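PDB 3LWU: succinylglutamate desuccinylase/aspartoacylase from Shewanella frigidimarina, which binds a zinc ion and is probably a metal-dependent hydrolase of the succinylglutamate desuccinylase/aspartoacylase family. Local coordinates for residues 255-260 and 282-287; 133-138 and 239-244. All blocks are in the same frame, centred on the assembly; numbering follows the deposited sequence.

Contact 1: 255-260 and 282-287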
ATOM      1  N   PRO A 255       9.289  38.143 -17.314  1.00 23.85           N
ATOM      2  CA  PRO A 255      10.598  37.638 -17.758  1.00 23.55           C
ATOM      3  C   PRO A 255      10.755  36.109 -17.747  1.00 22.64           C
ATOM      4  O   PRO A 255      11.674  35.604 -18.345  1.00 23.17           O
ATOM      5  CB  PRO A 255      11.575  38.238 -16.734  1.00 23.86           C
ATOM      6  CG  PRO A 255      10.807  39.317 -16.039  1.00 23.99           C
ATOM      7  CD  PRO A 255       9.393  38.865 -16.035  1.00 23.72           C
ATOM      8  N   VAL A 256       9.889  35.383 -17.056  1.00 21.63           N
ATOM      9  CA  VAL A 256      10.014  33.934 -16.997  1.00 20.73           C
ATOM     10  C   VAL A 256       8.771  33.312 -17.615  1.00 20.28           C
ATOM     11  O   VAL A 256       7.678  33.893 -17.563  1.00 20.34           O
ATOM     12  CB  VAL A 256      10.286  33.474 -15.539  1.00 21.03           C
ATOM     13  CG1 VAL A 256      10.116  32.004 -15.370  1.00 19.86           C
ATOM     14  CG2 VAL A 256      11.722  33.890 -15.127  1.00 21.15           C
ATOM     15  N   SER A 257       8.982  32.170 -18.257  1.00 19.39           N
ATOM     16  CA  SER A 257       7.919  31.328 -18.781  1.00 19.68           C
ATOM     17  C   SER A 257       7.972  29.987 -18.067  1.00 19.21           C
ATOM     18  O   SER A 257       9.047  29.420 -17.942  1.00 19.83           O
ATOM     19  CB  SER A 257       8.122  31.109 -20.296  1.00 19.10           C
ATOM     20  OG  SER A 257       7.811  32.299 -21.011  1.00 21.09           O
ATOM     21  N   ALA A 258       6.822  29.464 -17.632  1.00 19.15           N
ATOM     22  CA  ALA A 258       6.748  28.097 -17.057  1.00 18.94           C
ATOM     23  C   ALA A 258       5.517  27.370 -17.578  1.00 19.36           C
ATOM     24  O   ALA A 258       4.446  27.973 -17.720  1.00 20.69           O
ATOM     25  CB  ALA A 258       6.743  28.146 -15.557  1.00 18.33           C
ATOM     26  N   PHE A 259       5.685  26.093 -17.914  1.00 20.05           N
ATOM     27  CA  PHE A 259       4.610  25.246 -18.456  1.00 20.02           C
ATOM     28  C   PHE A 259       4.674  23.861 -17.840  1.00 20.32           C
ATOM     29  O   PHE A 259       5.766  23.349 -17.595  1.00 19.92           O
ATOM     30  CB  PHE A 259       4.769  25.048 -19.973  1.00 20.05           C
ATOM     31  CG  PHE A 259       5.033  26.297 -20.720  1.00 19.52           C
ATOM     32  CD1 PHE A 259       3.982  27.074 -21.204  1.00 20.58           C
ATOM     33  CD2 PHE A 259       6.319  26.709 -20.957  1.00 18.69           C
ATOM     34  CE1 PHE A 259       4.222  28.228 -21.864  1.00 20.23           C
ATOM     35  CE2 PHE A 259       6.554  27.868 -21.613  1.00 18.78           C
ATOM     36  CZ  PHE A 259       5.514  28.628 -22.080  1.00 20.06           C
ATOM     37  N   THR A 260       3.507  23.251 -17.599  1.00 20.07           N
ATOM     38  CA  THR A 260       3.416  21.823 -17.221  1.00 19.18           C
ATOM     39  C   THR A 260       2.834  21.099 -18.438  1.00 19.72           C
ATOM     40  O   THR A 260       1.708  21.397 -18.889  1.00 19.54           O
ATOM     41  CB  THR A 260       2.536  21.612 -15.986  1.00 19.21           C
ATOM     42  OG1 THR A 260       3.084  22.337 -14.868  1.00 22.25           O
ATOM     43  CG2 THR A 260       2.324  20.128 -15.586  1.00 15.91           C
ATOM     44  N   LEU A 282      11.196  21.504 -29.086  1.00 16.07           N
ATOM     45  CA  LEU A 282      12.221  22.184 -29.889  1.00 16.77           C
ATOM     46  C   LEU A 282      11.662  23.341 -30.697  1.00 15.88           C
ATOM     47  O   LEU A 282      12.339  24.340 -30.907  1.00 14.64           O
ATOM     48  CB  LEU A 282      12.928  21.198 -30.813  1.00 17.14           C
ATOM     49  CG  LEU A 282      13.997  20.356 -30.113  1.00 20.64           C
ATOM     50  CD1 LEU A 282      14.408  19.181 -31.010  1.00 25.22           C
ATOM     51  CD2 LEU A 282      15.243  21.205 -29.787  1.00 23.88           C
ATOM     52  N   ALA A 283      10.427  23.201 -31.155  1.00 15.89           N
ATOM     53  CA  ALA A 283       9.761  24.296 -31.835  1.00 16.18           C
ATOM     54  C   ALA A 283       9.715  25.478 -30.886  1.00 16.27           C
ATOM     55  O   ALA A 283      10.074  26.579 -31.276  1.00 16.21           O
ATOM     56  CB  ALA A 283       8.360  23.900 -32.302  1.00 16.10           C
ATOM     57  N   TYR A 284       9.313  25.270 -29.636  1.00 16.16           N
ATOM     58  CA  TYR A 284       9.268  26.407 -28.695  1.00 15.57           C
ATOM     59  C   TYR A 284      10.654  26.998 -28.367  1.00 15.29           C
ATOM     60  O   TYR A 284      10.821  28.240 -28.337  1.00 14.67           O
ATOM     61  CB  TYR A 284       8.518  26.046 -27.399  1.00 15.55           C
ATOM     62  CG  TYR A 284       8.455  27.197 -26.436  1.00 16.92           C
ATOM     63  CD1 TYR A 284       7.697  28.333 -26.720  1.00 17.97           C
ATOM     64  CD2 TYR A 284       9.171  27.177 -25.265  1.00 18.33           C
ATOM     65  CE1 TYR A 284       7.648  29.390 -25.846  1.00 19.49           C
ATOM     66  CE2 TYR A 284       9.126  28.222 -24.384  1.00 20.39           C
ATOM     67  CZ  TYR A 284       8.372  29.329 -24.667  1.00 21.15           C
ATOM     68  OH  TYR A 284       8.358  30.394 -23.784  1.00 22.41           O
ATOM     69  N   LEU A 285      11.639  26.128 -28.115  1.00 14.73           N
ATOM     70  CA  LEU A 285      13.004  26.576 -27.816  1.00 14.88           C
ATOM     71  C   LEU A 285      13.577  27.327 -29.008  1.00 15.02           C
ATOM     72  O   LEU A 285      14.279  28.331 -28.860  1.00 16.36           O
ATOM     73  CB  LEU A 285      13.921  25.386 -27.458  1.00 15.51           C
ATOM     74  CG  LEU A 285      13.556  24.605 -26.194  1.00 16.27           C
ATOM     75  CD1 LEU A 285      14.644  23.582 -25.833  1.00 14.79           C
ATOM     76  CD2 LEU A 285      13.232  25.535 -25.034  1.00 15.88           C
ATOM     77  N   SER A 286      13.268  26.866 -30.207  1.00 14.81           N
ATOM     78  CA  SER A 286      13.672  27.606 -31.403  1.00 15.27           C
ATOM     79  C   SER A 286      13.095  29.007 -31.379  1.00 14.83           C
ATOM     80  O   SER A 286      13.820  29.991 -31.468  1.00 15.41           O
ATOM     81  CB  SER A 286      13.203  26.892 -32.672  1.00 14.97           C
ATOM     82  OG  SER A 286      13.615  27.605 -33.830  1.00 15.85           O
ATOM     83  N   HIS A 287      11.778  29.100 -31.287  1.00 15.32           N
ATOM     84  CA  HIS A 287      11.093  30.410 -31.272  1.00 16.23           C
ATOM     85  C   HIS A 287      11.674  31.356 -30.215  1.00 15.79           C
ATOM     86  O   HIS A 287      11.719  32.560 -30.408  1.00 15.70           O
ATOM     87  CB  HIS A 287       9.603  30.183 -30.994  1.00 17.25           C
ATOM     88  CG  HIS A 287       8.837  31.427 -30.663  1.00 17.81           C
ATOM     89  ND1 HIS A 287       8.559  32.403 -31.600  1.00 19.68           N
ATOM     90  CD2 HIS A 287       8.245  31.824 -29.512  1.00 19.79           C
ATOM     91  CE1 HIS A 287       7.861  33.369 -31.026  1.00 20.68           C
ATOM     92  NE2 HIS A 287       7.650  33.039 -29.761  1.00 22.16           N
TER
HETATM   93  O   HOH W   1       6.900  32.339 -24.347  1.00 31.02           O

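Contact 2: 133-138 and 239-244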
ATOM      1  N   ASN A 133       7.967  46.528  -1.035  1.00 31.61           N
ATOM      2  CA  ASN A 133       9.229  46.804  -0.369  1.00 31.33           C
ATOM      3  C   ASN A 133      10.444  46.412  -1.205  1.00 30.28           C
ATOM      4  O   ASN A 133      11.393  47.201  -1.347  1.00 29.54           O
ATOM      5  CB  ASN A 133       9.279  46.055   0.962  1.00 32.06           C
ATOM      6  CG  ASN A 133      10.406  46.531   1.840  1.00 34.59           C
ATOM      7  OD1 ASN A 133      10.258  47.518   2.558  1.00 38.74           O
ATOM      8  ND2 ASN A 133      11.551  45.847   1.777  1.00 37.81           N
ATOM      9  N   TRP A 134      10.410  45.193  -1.756  1.00 29.16           N
ATOM     10  CA  TRP A 134      11.532  44.679  -2.518  1.00 28.63           C
ATOM     11  C   TRP A 134      11.796  45.596  -3.711  1.00 28.27           C
ATOM     12  O   TRP A 134      12.963  45.964  -3.991  1.00 27.53           O
ATOM     13  CB  TRP A 134      11.314  43.201  -2.975  1.00 28.53           C
ATOM     14  CG  TRP A 134      12.590  42.642  -3.561  1.00 28.29           C
ATOM     15  CD1 TRP A 134      13.562  41.939  -2.896  1.00 28.48           C
ATOM     16  CD2 TRP A 134      13.072  42.800  -4.913  1.00 27.87           C
ATOM     17  NE1 TRP A 134      14.598  41.634  -3.753  1.00 27.70           N
ATOM     18  CE2 TRP A 134      14.322  42.152  -4.991  1.00 26.83           C
ATOM     19  CE3 TRP A 134      12.551  43.399  -6.067  1.00 26.33           C
ATOM     20  CZ2 TRP A 134      15.067  42.118  -6.160  1.00 26.75           C
ATOM     21  CZ3 TRP A 134      13.298  43.354  -7.238  1.00 25.77           C
ATOM     22  CH2 TRP A 134      14.540  42.725  -7.272  1.00 26.15           C
ATOM     23  N   TYR A 135      10.703  45.983  -4.380  1.00 28.27           N
ATOM     24  CA  TYR A 135      10.743  46.852  -5.576  1.00 28.17           C
ATOM     25  C   TYR A 135      11.282  48.240  -5.256  1.00 28.97           C
ATOM     26  O   TYR A 135      12.044  48.793  -6.052  1.00 28.51           O
ATOM     27  CB  TYR A 135       9.349  46.971  -6.224  1.00 27.89           C
ATOM     28  CG  TYR A 135       9.285  47.837  -7.494  1.00 27.39           C
ATOM     29  CD1 TYR A 135       9.507  47.281  -8.754  1.00 27.51           C
ATOM     30  CD2 TYR A 135       8.978  49.205  -7.428  1.00 28.16           C
ATOM     31  CE1 TYR A 135       9.452  48.053  -9.923  1.00 27.70           C
ATOM     32  CE2 TYR A 135       8.913  49.999  -8.591  1.00 27.97           C
ATOM     33  CZ  TYR A 135       9.154  49.408  -9.837  1.00 29.46           C
ATOM     34  OH  TYR A 135       9.088  50.156 -10.990  1.00 30.40           O
ATOM     35  N   ALA A 136      10.859  48.797  -4.113  1.00 29.12           N
ATOM     36  CA  ALA A 136      11.363  50.084  -3.631  1.00 30.02           C
ATOM     37  C   ALA A 136      12.881  50.057  -3.438  1.00 30.31           C
ATOM     38  O   ALA A 136      13.559  51.014  -3.804  1.00 30.26           O
ATOM     39  CB  ALA A 136      10.631  50.514  -2.324  1.00 29.44           C
ATOM     40  N   GLU A 137      13.411  48.942  -2.927  1.00 31.12           N
ATOM     41  CA  GLU A 137      14.864  48.799  -2.697  1.00 32.05           C
ATOM     42  C   GLU A 137      15.682  48.559  -3.971  1.00 31.72           C
ATOM     43  O   GLU A 137      16.911  48.663  -3.961  1.00 31.93           O
ATOM     44  CB  GLU A 137      15.140  47.656  -1.702  1.00 32.39           C
ATOM     45  CG  GLU A 137      15.293  48.123  -0.250  1.00 35.67           C
ATOM     46  CD  GLU A 137      14.900  47.056   0.762  1.00 38.80           C
ATOM     47  OE1 GLU A 137      15.374  45.895   0.637  1.00 41.63           O
ATOM     48  OE2 GLU A 137      14.112  47.386   1.683  1.00 42.05           O
ATOM     49  N   HIS A 138      15.015  48.208  -5.064  1.00 31.62           N
ATOM     50  CA  HIS A 138      15.729  47.824  -6.290  1.00 31.21           C
ATOM     51  C   HIS A 138      15.252  48.531  -7.578  1.00 31.11           C
ATOM     52  O   HIS A 138      15.756  48.231  -8.650  1.00 30.65           O
ATOM     53  CB  HIS A 138      15.658  46.308  -6.477  1.00 30.97           C
ATOM     54  CG  HIS A 138      16.243  45.504  -5.349  1.00 29.93           C
ATOM     55  ND1 HIS A 138      15.492  45.076  -4.274  1.00 28.33           N
ATOM     56  CD2 HIS A 138      17.487  45.003  -5.161  1.00 28.40           C
ATOM     57  CE1 HIS A 138      16.251  44.355  -3.468  1.00 27.72           C
ATOM     58  NE2 HIS A 138      17.466  44.297  -3.981  1.00 27.91           N
ATOM     59  N   TRP A 239       5.261  37.010 -12.143  1.00 22.26           N
ATOM     60  CA  TRP A 239       3.964  37.603 -12.537  1.00 23.76           C
ATOM     61  C   TRP A 239       3.633  38.739 -11.586  1.00 24.48           C
ATOM     62  O   TRP A 239       3.285  39.847 -12.018  1.00 25.44           O
ATOM     63  CB  TRP A 239       2.840  36.541 -12.516  1.00 24.54           C
ATOM     64  CG  TRP A 239       1.673  36.855 -13.451  1.00 28.11           C
ATOM     65  CD1 TRP A 239       1.353  38.085 -13.995  1.00 29.75           C
ATOM     66  CD2 TRP A 239       0.679  35.927 -13.956  1.00 30.80           C
ATOM     67  NE1 TRP A 239       0.233  37.975 -14.785  1.00 30.63           N
ATOM     68  CE2 TRP A 239      -0.206  36.671 -14.782  1.00 32.38           C
ATOM     69  CE3 TRP A 239       0.436  34.547 -13.768  1.00 32.29           C
ATOM     70  CZ2 TRP A 239      -1.300  36.072 -15.456  1.00 32.75           C
ATOM     71  CZ3 TRP A 239      -0.668  33.960 -14.430  1.00 32.60           C
ATOM     72  CH2 TRP A 239      -1.511  34.730 -15.264  1.00 31.86           C
ATOM     73  N   GLN A 240       3.793  38.474 -10.288  1.00 25.02           N
ATOM     74  CA  GLN A 240       3.558  39.481  -9.245  1.00 26.25           C
ATOM     75  C   GLN A 240       4.428  40.706  -9.461  1.00 25.06           C
ATOM     76  O   GLN A 240       3.918  41.827  -9.415  1.00 24.85           O
ATOM     77  CB  GLN A 240       3.843  38.940  -7.841  1.00 26.59           C
ATOM     78  CG  GLN A 240       2.827  37.979  -7.276  1.00 31.69           C
ATOM     79  CD  GLN A 240       3.465  37.064  -6.200  1.00 38.08           C
ATOM     80  OE1 GLN A 240       4.423  37.475  -5.503  1.00 41.25           O
ATOM     81  NE2 GLN A 240       2.967  35.810  -6.092  1.00 39.38           N
ATOM     82  N   LEU A 241       5.727  40.491  -9.691  1.00 24.23           N
ATOM     83  CA  LEU A 241       6.672  41.603  -9.874  1.00 23.93           C
ATOM     84  C   LEU A 241       6.242  42.455 -11.055  1.00 24.59           C
ATOM     85  O   LEU A 241       6.185  43.670 -10.958  1.00 25.79           O
ATOM     86  CB  LEU A 241       8.094  41.106 -10.085  1.00 22.94           C
ATOM     87  CG  LEU A 241       9.173  42.127 -10.441  1.00 22.99           C
ATOM     88  CD1 LEU A 241       9.327  43.204  -9.384  1.00 18.48           C
ATOM     89  CD2 LEU A 241      10.498  41.418 -10.632  1.00 22.62           C
ATOM     90  N   THR A 242       5.917  41.809 -12.163  1.00 25.36           N
ATOM     91  CA  THR A 242       5.525  42.514 -13.378  1.00 25.67           C
ATOM     92  C   THR A 242       4.231  43.351 -13.213  1.00 26.91           C
ATOM     93  O   THR A 242       4.211  44.524 -13.603  1.00 26.43           O
ATOM     94  CB  THR A 242       5.340  41.535 -14.565  1.00 25.53           C
ATOM     95  OG1 THR A 242       6.495  40.696 -14.691  1.00 22.93           O
ATOM     96  CG2 THR A 242       5.110  42.311 -15.864  1.00 23.33           C
ATOM     97  N   GLU A 243       3.161  42.744 -12.688  1.00 28.28           N
ATOM     98  CA  GLU A 243       1.911  43.478 -12.441  1.00 29.75           C
ATOM     99  C   GLU A 243       2.197  44.645 -11.509  1.00 30.06           C
ATOM    100  O   GLU A 243       1.723  45.781 -11.755  1.00 30.74           O
ATOM    101  CB  GLU A 243       0.809  42.586 -11.847  1.00 30.54           C
ATOM    102  CG  GLU A 243       0.212  41.585 -12.848  1.00 33.22           C
ATOM    103  CD  GLU A 243      -0.546  40.443 -12.177  1.00 36.99           C
ATOM    104  OE1 GLU A 243      -1.005  40.618 -11.029  1.00 38.20           O
ATOM    105  OE2 GLU A 243      -0.674  39.350 -12.788  1.00 42.14           O
ATOM    106  N   TYR A 244       2.992  44.409 -10.463  1.00 29.84           N
ATOM    107  CA  TYR A 244       3.346  45.523  -9.586  1.00 29.92           C
ATOM    108  C   TYR A 244       4.112  46.608 -10.336  1.00 29.02           C
ATOM    109  O   TYR A 244       3.709  47.768 -10.285  1.00 29.90           O
ATOM    110  CB  TYR A 244       4.097  45.117  -8.311  1.00 30.27           C
ATOM    111  CG  TYR A 244       4.314  46.333  -7.409  1.00 30.37           C
ATOM    112  CD1 TYR A 244       3.280  46.823  -6.597  1.00 31.88           C
ATOM    113  CD2 TYR A 244       5.534  47.007  -7.398  1.00 29.50           C
ATOM    114  CE1 TYR A 244       3.463  47.979  -5.785  1.00 31.44           C
ATOM    115  CE2 TYR A 244       5.729  48.129  -6.607  1.00 30.47           C
ATOM    116  CZ  TYR A 244       4.697  48.613  -5.801  1.00 31.51           C
ATOM    117  OH  TYR A 244       4.935  49.730  -5.024  1.00 31.70           O
TER

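Contact 1: 255-260 and 282-287
The ring of Phe259 turns its edge toward the face of Tyr284 in a T-shaped pair, centroids 5.3 Å apart and planes at 78°, while Tyr284 OH lies at the Phe259 edge, near the plane of that ring. In this zinc-carboxypeptidase-like (M14) fold, the pair joins strand 257-263 of the central sheet to helix 271-287 packed against it. The backbones are well separated, with Ser257 CA and Tyr284 CA 11.2 Å apart, a distance that the long side chain of Tyr284 spans. The two rings come from opposite directions: Tyr284 holds CG anti to its own amide nitrogen (chi1 -180°), which carries the ring toward the strand. Phe259 CE2 packs on Tyr284 CE2 at 3.8 Å, and Phe214 contacts both rings. A phenol suits this place because its ring packs against hydrocarbon while its hydroxyl is hydrogen-bonded to Arg288. With an alanine in place of Tyr284, a gap would probably open beside Phe259 and Arg288 would lose this phenolic partner. Ser257, small enough to fit beside the phenol end, is hydrogen-bonded through OG to Asp207. A water 2.5 Å from Tyr284 OH, in the phenol plane, also gives Ser257 OG a weak bond of 3.5 Å.

Contact 2: 133-138 and 239-244
Tyr135 and Tyr244 make the aromatic part of this contact, a T-shaped pair in which Tyr244 presents its edge to one face of Tyr135. The centroids are 5.3 Å apart and the planes stand at 76°. It is one side of the Tyr244 ring that does the touching: CE2 comes to 3.5 Å from Tyr135 CD2, and CD2 lies 3.8 Å from Tyr135 CG, so the edge rests over the root of the other ring and not over its hydroxyl end. Tyr244 sets CG anti to the main-chain nitrogen (chi1 -175°), a torsion that brings its edge to Tyr135, and the two side chains cross obliquely.

Aliphatic packing adds Leu241, which lies at the edge of the Tyr135 ring, CD1 of Leu241 4.1 Å from CD1 of Tyr135, the two side chains crossing at about a right angle. The ring thus has an aromatic neighbour over a face and a methyl at its rim. This is helix-on-helix packing at the periphery of the catalytic domain, where the short helix 131-138 meets helix 230-247; Ile131 extends it by touching both Leu241 and Tyr244. A leucine suits the spot as an apolar side chain that packs on Tyr135 and also touches Tyr150 of helix 143-160.

No hydrogen bond crosses between the two segments; the side-chain bond of note is local to 133-138. His138 ND1 donates to Trp134 O over 2.7 Å at a nearly straight 168°, and the acceptor lies in the imidazole plane. The same turn places ND1 above the centre of the Trp134 ring, 3.2 Å from its plane.

Both contacts are built on T-shaped aromatic pairs, yet they hold different layers of the catalytic domain; contact 1 is fully buried, whereas in contact 2 Tyr244 stays partly exposed. Contact 1 is the inner one, its centre about 13 Å from the centre of the chain, and ties a helix to a strand of the central sheet; Phe259 lies about 9 Å from zinc-binding His192, measured between side chains. Contact 2, about 26 Å out, joins two helices away from the metal. Its cross-segment contacts are wholly apolar and aromatic, whereas contact 1 adds a water and polar partners at its phenol end. Helix 230-247 precedes strand 257-263 in the chain, and the two contacts touch where Pro255 CD packs 3.7 Å from Thr242 OG1.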